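Local structure of synaptic vesicle membrane protein VAT-1 homolog-like (Homo sapiens, 4A27) at residues D314-L319 with I339-K344; N126-Y131 with R294-K299. The protein probably acts as an oxidoreductase of the quinone oxidoreductase branch of the zinc-containing alcohol dehydrogenase family, though its substrate and reaction are not established. All blocks are in the same frame, centred on the assembly; numbering follows the deposited sequence.

Interaction 1: residues D314-L319 with I339-K344; sequences DSLWAL and ILDVEK. With EDO (1,2-ethanediol), chain D.
Three backbone hydrogen bonds tie Ser315 and Trp317 to Ile339 and Asp341: Ile339 N to Ser315 O (3.0 Å), Trp317 N to Ile339 O and Asp341 N to Trp317 O (2.7 Å). Ile339 spans Ser315 and Trp317, and Trp317 spans Ile339 and Asp341, the pattern of parallel strands. On one face Leu316 and Ile339 lie side by side, CD2 of the leucine 3.8 Å from CB of the isoleucine, while Leu316 CD1 reaches Asp341 OD2. The other face carries Trp317 and Leu340, with Trp317 CB 3.9 Å from Leu340 CD2. The indole CG stands beside the backbone N (chi1 -56°), which swings the ring back along its own strand; its CD1 edge then meets Ile339 O in plane at 3.4 Å. NE1 donates to Ser315 OG at 2.8 Å in a bent bond, the oxygen standing 25° out of the ring plane, and that hydroxyl donates to Asp314 OD2, two bonds likely to hold the ring's rotation. Ala325 and Arg328 of helix 322-330 touch the Trp317 side chain; with an alanine here, Ser315 OG would probably lose its NE1 donor and a gap would open beside that helix. The Lys344 chain runs back over Leu316, its CD against CB, and NZ makes a weak bond to Leu316 O. A type I turn, Asp341 to Lys344, reverses the chain, and a water bridges Leu319 N to that turn. Helix 322-330 links the chain's last two strands, 313-317 and 337-341, as a beta-alpha-beta unit, which antiparallel strand 32-42 joins to the mixed sheet alongside 337-341.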
loop_
_atom_site.group_PDB
_atom_site.type_symbol
_atom_site.label_atom_id
_atom_site.label_comp_id
_atom_site.label_asym_id
_atom_site.label_seq_id
_atom_site.Cartn_x
_atom_site.Cartn_y
_atom_site.Cartn_z
ATOM N N ASP A 314 -11.867 -26.163 11.986
ATOM C CA ASP A 314 -11.643 -26.508 13.397
ATOM C C ASP A 314 -12.671 -27.537 13.915
ATOM O O ASP A 314 -12.312 -28.493 14.608
ATOM C CB ASP A 314 -11.767 -25.254 14.231
ATOM C CG ASP A 314 -11.642 -25.532 15.728
ATOM O OD1 ASP A 314 -10.533 -25.797 16.192
ATOM O OD2 ASP A 314 -12.648 -25.476 16.430
ATOM N N SER A 315 -13.941 -27.311 13.587
ATOM C CA SER A 315 -15.047 -28.048 14.199
ATOM C C SER A 315 -16.375 -27.756 13.495
ATOM O O SER A 315 -16.552 -26.712 12.908
ATOM C CB SER A 315 -15.156 -27.667 15.674
ATOM O OG SER A 315 -15.197 -26.257 15.780
ATOM N N LEU A 316 -17.278 -28.718 13.568
ATOM C CA LEU A 316 -18.613 -28.644 13.001
ATOM C C LEU A 316 -19.611 -28.624 14.129
ATOM O O LEU A 316 -19.481 -29.395 15.057
ATOM C CB LEU A 316 -18.850 -29.891 12.165
ATOM C CG LEU A 316 -17.885 -30.107 11.002
ATOM C CD1 LEU A 316 -18.208 -31.485 10.349
ATOM C CD2 LEU A 316 -17.920 -29.010 9.979
ATOM N N TRP A 317 -20.613 -27.762 14.019
ATOM C CA TRP A 317 -21.615 -27.580 15.018
ATOM C C TRP A 317 -23.017 -27.678 14.459
ATOM O O TRP A 317 -23.301 -27.172 13.359
ATOM C CB TRP A 317 -21.424 -26.179 15.620
ATOM C CG TRP A 317 -20.072 -25.986 16.151
ATOM C CD1 TRP A 317 -18.945 -25.657 15.432
ATOM C CD2 TRP A 317 -19.646 -26.207 17.486
ATOM N NE1 TRP A 317 -17.859 -25.625 16.258
ATOM C CE2 TRP A 317 -18.257 -25.963 17.526
ATOM C CE3 TRP A 317 -20.297 -26.590 18.659
ATOM C CZ2 TRP A 317 -17.514 -26.062 18.709
ATOM C CZ3 TRP A 317 -19.570 -26.696 19.828
ATOM C CH2 TRP A 317 -18.188 -26.402 19.853
ATOM N N ALA A 318 -23.918 -28.255 15.262
ATOM C CA ALA A 318 -25.353 -28.278 14.942
ATOM C C ALA A 318 -25.911 -26.854 15.008
ATOM O O ALA A 318 -25.339 -25.996 15.676
ATOM C CB ALA A 318 -26.125 -29.185 15.973
ATOM N N LEU A 319 -27.022 -26.596 14.330
ATOM C CA LEU A 319 -27.691 -25.292 14.460
ATOM C C LEU A 319 -28.052 -24.971 15.910
ATOM O O LEU A 319 -28.010 -23.814 16.320
ATOM C CB LEU A 319 -28.959 -25.213 13.614
ATOM C CG LEU A 319 -28.902 -24.946 12.117
ATOM C CD1 LEU A 319 -30.325 -24.880 11.683
ATOM C CD2 LEU A 319 -28.197 -23.632 11.770
ATOM N N ILE A 339 -17.632 -24.110 11.744
ATOM C CA ILE A 339 -18.670 -24.219 10.768
ATOM C C ILE A 339 -19.950 -24.725 11.375
ATOM O O ILE A 339 -19.941 -25.666 12.147
ATOM C CB ILE A 339 -18.292 -25.274 9.705
ATOM C CG1 ILE A 339 -17.147 -24.744 8.865
ATOM C CG2 ILE A 339 -19.515 -25.602 8.848
ATOM C CD1 ILE A 339 -17.452 -23.364 8.268
ATOM N N LEU A 340 -21.062 -24.074 11.018
ATOM C CA LEU A 340 -22.382 -24.558 11.396
ATOM C C LEU A 340 -22.797 -25.534 10.301
ATOM O O LEU A 340 -22.906 -25.143 9.135
ATOM C CB LEU A 340 -23.381 -23.427 11.415
ATOM C CG LEU A 340 -23.169 -22.325 12.448
ATOM C CD1 LEU A 340 -24.466 -21.510 12.584
ATOM C CD2 LEU A 340 -22.727 -22.934 13.785
ATOM N N ASP A 341 -22.993 -26.778 10.669
ATOM C CA ASP A 341 -23.338 -27.830 9.715
ATOM C C ASP A 341 -24.843 -28.155 9.890
ATOM O O ASP A 341 -25.245 -28.746 10.891
ATOM C CB ASP A 341 -22.455 -29.038 10.017
ATOM C CG ASP A 341 -22.672 -30.170 9.080
ATOM O OD1 ASP A 341 -23.808 -30.307 8.579
ATOM O OD2 ASP A 341 -21.715 -30.948 8.898
ATOM N N VAL A 342 -25.663 -27.736 8.929
ATOM C CA VAL A 342 -27.134 -27.824 9.059
ATOM C C VAL A 342 -27.646 -29.287 9.298
ATOM O O VAL A 342 -28.579 -29.480 10.052
ATOM C CB VAL A 342 -27.846 -27.199 7.834
ATOM C CG1 VAL A 342 -29.342 -27.412 7.914
ATOM C CG2 VAL A 342 -27.457 -25.735 7.700
ATOM N N GLU A 343 -27.009 -30.290 8.688
ATOM C CA GLU A 343 -27.447 -31.700 8.863
ATOM C C GLU A 343 -26.773 -32.420 10.036
ATOM O O GLU A 343 -26.972 -33.615 10.237
ATOM C CB GLU A 343 -27.237 -32.478 7.560
ATOM C CG GLU A 343 -28.182 -31.980 6.439
ATOM C CD GLU A 343 -28.039 -32.717 5.099
ATOM O OE1 GLU A 343 -27.255 -33.688 4.986
ATOM O OE2 GLU A 343 -28.714 -32.305 4.136
ATOM N N LYS A 344 -25.993 -31.702 10.845
ATOM C CA LYS A 344 -25.378 -32.345 12.024
ATOM C C LYS A 344 -26.351 -32.439 13.194
ATOM O O LYS A 344 -27.005 -31.463 13.570
ATOM C CB LYS A 344 -24.070 -31.661 12.431
ATOM C CG LYS A 344 -23.354 -32.342 13.608
ATOM C CD LYS A 344 -21.907 -31.884 13.760
ATOM C CE LYS A 344 -21.247 -32.565 14.956
ATOM N NZ LYS A 344 -21.524 -31.758 16.159
HETATM C C1 EDO D . -31.330 -30.673 4.693
HETATM O O1 EDO D . -30.513 -29.891 3.796
HETATM C C2 EDO D . -32.006 -29.804 5.767
HETATM O O2 EDO D . -32.677 -28.683 5.151
HETATM O O HOH W 1 -28.144 -29.088 12.759
#

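Interaction 2: residues N126-Y131 with R294-K299; sequences NFVTAY and RGVVEK. With EDO (1,2-ethanediol), chain E.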
loop_
_atom_site.group_PDB
_atom_site.type_symbol
_atom_site.label_atom_id
_atom_site.label_comp_id
_atom_site.label_asym_id
_atom_site.label_seq_id
_atom_site.Cartn_x
_atom_site.Cartn_y
_atom_site.Cartn_z
ATOM N N ASN A 126 -12.398 -15.999 4.868
ATOM C CA ASN A 126 -11.014 -16.064 5.296
ATOM C C ASN A 126 -10.049 -15.909 4.135
ATOM O O ASN A 126 -9.067 -15.132 4.236
ATOM C CB ASN A 126 -10.697 -17.323 6.095
ATOM C CG ASN A 126 -11.403 -17.376 7.455
ATOM O OD1 ASN A 126 -11.903 -16.381 7.949
ATOM N ND2 ASN A 126 -11.437 -18.551 8.057
ATOM N N PHE A 127 -10.280 -16.632 3.043
ATOM C CA PHE A 127 -9.308 -16.625 1.970
ATOM C C PHE A 127 -9.359 -15.355 1.116
ATOM O O PHE A 127 -8.307 -14.875 0.669
ATOM C CB PHE A 127 -9.363 -17.892 1.116
ATOM C CG PHE A 127 -8.668 -19.062 1.760
ATOM C CD1 PHE A 127 -9.304 -19.798 2.759
ATOM C CD2 PHE A 127 -7.361 -19.394 1.403
ATOM C CE1 PHE A 127 -8.638 -20.852 3.404
ATOM C CE2 PHE A 127 -6.689 -20.458 2.038
ATOM C CZ PHE A 127 -7.349 -21.185 3.038
ATOM N N VAL A 128 -10.546 -14.777 0.910
ATOM C CA VAL A 128 -10.611 -13.530 0.168
ATOM C C VAL A 128 -9.938 -12.429 1.018
ATOM O O VAL A 128 -9.213 -11.604 0.505
ATOM C CB VAL A 128 -12.078 -13.131 -0.241
ATOM C CG1 VAL A 128 -12.118 -11.776 -0.834
ATOM C CG2 VAL A 128 -12.681 -14.149 -1.256
ATOM N N THR A 129 -10.167 -12.421 2.322
ATOM C CA THR A 129 -9.553 -11.400 3.166
ATOM C C THR A 129 -8.033 -11.477 3.049
ATOM O O THR A 129 -7.340 -10.488 2.842
ATOM C CB THR A 129 -10.012 -11.584 4.628
ATOM O OG1 THR A 129 -11.413 -11.350 4.689
ATOM C CG2 THR A 129 -9.281 -10.653 5.610
ATOM N N ALA A 130 -7.526 -12.673 3.216
ATOM C CA ALA A 130 -6.105 -12.948 3.144
ATOM C C ALA A 130 -5.537 -12.500 1.816
ATOM O O ALA A 130 -4.529 -11.817 1.750
ATOM C CB ALA A 130 -5.874 -14.456 3.347
ATOM N N TYR A 131 -6.227 -12.829 0.746
ATOM C CA TYR A 131 -5.701 -12.567 -0.575
ATOM C C TYR A 131 -5.682 -11.062 -0.821
ATOM O O TYR A 131 -4.683 -10.492 -1.326
ATOM C CB TYR A 131 -6.548 -13.267 -1.644
ATOM C CG TYR A 131 -5.926 -13.244 -2.977
ATOM C CD1 TYR A 131 -6.025 -12.142 -3.806
ATOM C CD2 TYR A 131 -5.172 -14.324 -3.416
ATOM C CE1 TYR A 131 -5.387 -12.129 -5.061
ATOM C CE2 TYR A 131 -4.562 -14.305 -4.632
ATOM C CZ TYR A 131 -4.667 -13.203 -5.462
ATOM O OH TYR A 131 -4.047 -13.242 -6.721
ATOM N N ARG A 294 -14.740 -11.189 -7.298
ATOM C CA ARG A 294 -14.919 -12.367 -8.144
ATOM C C ARG A 294 -13.609 -12.759 -8.786
ATOM O O ARG A 294 -13.314 -13.964 -8.903
ATOM C CB ARG A 294 -15.989 -12.135 -9.217
ATOM C CG ARG A 294 -16.262 -13.355 -10.127
ATOM C CD ARG A 294 -17.608 -13.252 -10.897
ATOM N NE ARG A 294 -18.692 -13.116 -9.930
ATOM C CZ ARG A 294 -19.363 -14.124 -9.365
ATOM N NH1 ARG A 294 -19.175 -15.379 -9.726
ATOM N NH2 ARG A 294 -20.265 -13.865 -8.450
ATOM N N GLY A 295 -12.846 -11.759 -9.239
ATOM C CA GLY A 295 -11.468 -11.978 -9.670
ATOM C C GLY A 295 -10.604 -12.677 -8.633
ATOM O O GLY A 295 -9.949 -13.668 -8.938
ATOM N N VAL A 296 -10.624 -12.177 -7.393
ATOM C CA VAL A 296 -9.927 -12.851 -6.288
ATOM C C VAL A 296 -10.395 -14.288 -6.085
ATOM O O VAL A 296 -9.579 -15.214 -6.030
ATOM C CB VAL A 296 -10.106 -12.051 -4.979
ATOM C CG1 VAL A 296 -9.605 -12.842 -3.731
ATOM C CG2 VAL A 296 -9.412 -10.692 -5.143
ATOM N N VAL A 297 -11.705 -14.509 -6.058
ATOM C CA VAL A 297 -12.231 -15.885 -5.852
ATOM C C VAL A 297 -11.813 -16.850 -6.964
ATOM O O VAL A 297 -11.490 -18.016 -6.713
ATOM C CB VAL A 297 -13.732 -15.903 -5.711
ATOM C CG1 VAL A 297 -14.252 -17.335 -5.793
ATOM C CG2 VAL A 297 -14.172 -15.236 -4.396
ATOM N N GLU A 298 -11.790 -16.355 -8.191
ATOM C CA GLU A 298 -11.378 -17.189 -9.316
ATOM C C GLU A 298 -9.934 -17.617 -9.184
ATOM O O GLU A 298 -9.606 -18.805 -9.364
ATOM C CB GLU A 298 -11.595 -16.464 -10.650
ATOM C CG GLU A 298 -13.060 -16.343 -11.037
ATOM C CD GLU A 298 -13.285 -15.573 -12.369
ATOM O OE1 GLU A 298 -12.297 -15.188 -13.039
ATOM O OE2 GLU A 298 -14.456 -15.358 -12.748
ATOM N N LYS A 299 -9.064 -16.686 -8.807
ATOM C CA LYS A 299 -7.688 -17.058 -8.518
ATOM C C LYS A 299 -7.607 -17.992 -7.277
ATOM O O LYS A 299 -6.868 -18.963 -7.297
ATOM C CB LYS A 299 -6.805 -15.818 -8.300
ATOM C CG LYS A 299 -6.684 -14.887 -9.529
ATOM C CD LYS A 299 -5.929 -13.573 -9.140
ATOM C CE LYS A 299 -6.254 -12.355 -10.022
ATOM N NZ LYS A 299 -6.377 -11.077 -9.218
HETATM C C1 EDO E . -19.189 -10.248 -11.743
HETATM O O1 EDO E . -19.356 -10.959 -10.497
HETATM C C2 EDO E . -19.514 -8.900 -11.188
HETATM O O2 EDO E . -19.674 -9.410 -9.859
#
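Val296 is the bump around which Val128 and Tyr131 close: its CG1 lies 3.6 Å from Tyr131 CD1 and 4.0 Å from Val128 CG1. Those two residues, three apart in sequence, stand on the same side of helix 126-131, so the methyl enters the hollow between the valine branch and the base of the tyrosine, where Tyr131 CB and CG also lie within 3.8 Å of it. Val296 CG1 is anti to the backbone N (chi1 170°), the rotation that turns this branch to the tyrosine. A second bump fits beside the first: Val128 CG2 meets Val297 CG2 at 3.6 Å, their side chains crossing at a slant. At the other end of the contact, the phenol reaches past Val296 to Lys299, whose chain it meets at about a right angle; Tyr131 OH lies 3.1 Å from Lys299 CD, a tight approach whose detail is doubtful at this exposed lysine. The segment axes, 9.9 Å apart at closest and 105° between their directions, cross steeply, which fits so compact a contact patch. The packing is mainly apolar. Around it, Leu300 of helix 290-305 extends the patch to Phe127, Val128 and Tyr131, and Leu280 of helix 280-285 touches Val128. Helix 124-137 leads into strand 145-148 of the six-stranded parallel, Rossmann-type sheet and helix 290-305 comes after its last strand, 274-278, so the contact joins helices that precede and follow that sheet in the chain.

Overall arrangement
Interaction 2 lies deeper, its centre about 10 Å from the centre of the chain against about 16 Å for interaction 1, and most of its touching residues are buried. Interaction 1 is partly buried and, as paired strands do, joins by backbone hydrogen bonds, with apolar contacts on both faces and a bridging water, whereas interaction 2 relies on apolar side chains between helices far apart in sequence. They share no secondary-structure element: 294-299 belongs to helix 290-305, and the next regular element is strand 313-317, so one chain path leads from interaction 2 into interaction 1. Their centres are 24 Å apart; the nearest atoms, at about 8 Å, do not touch.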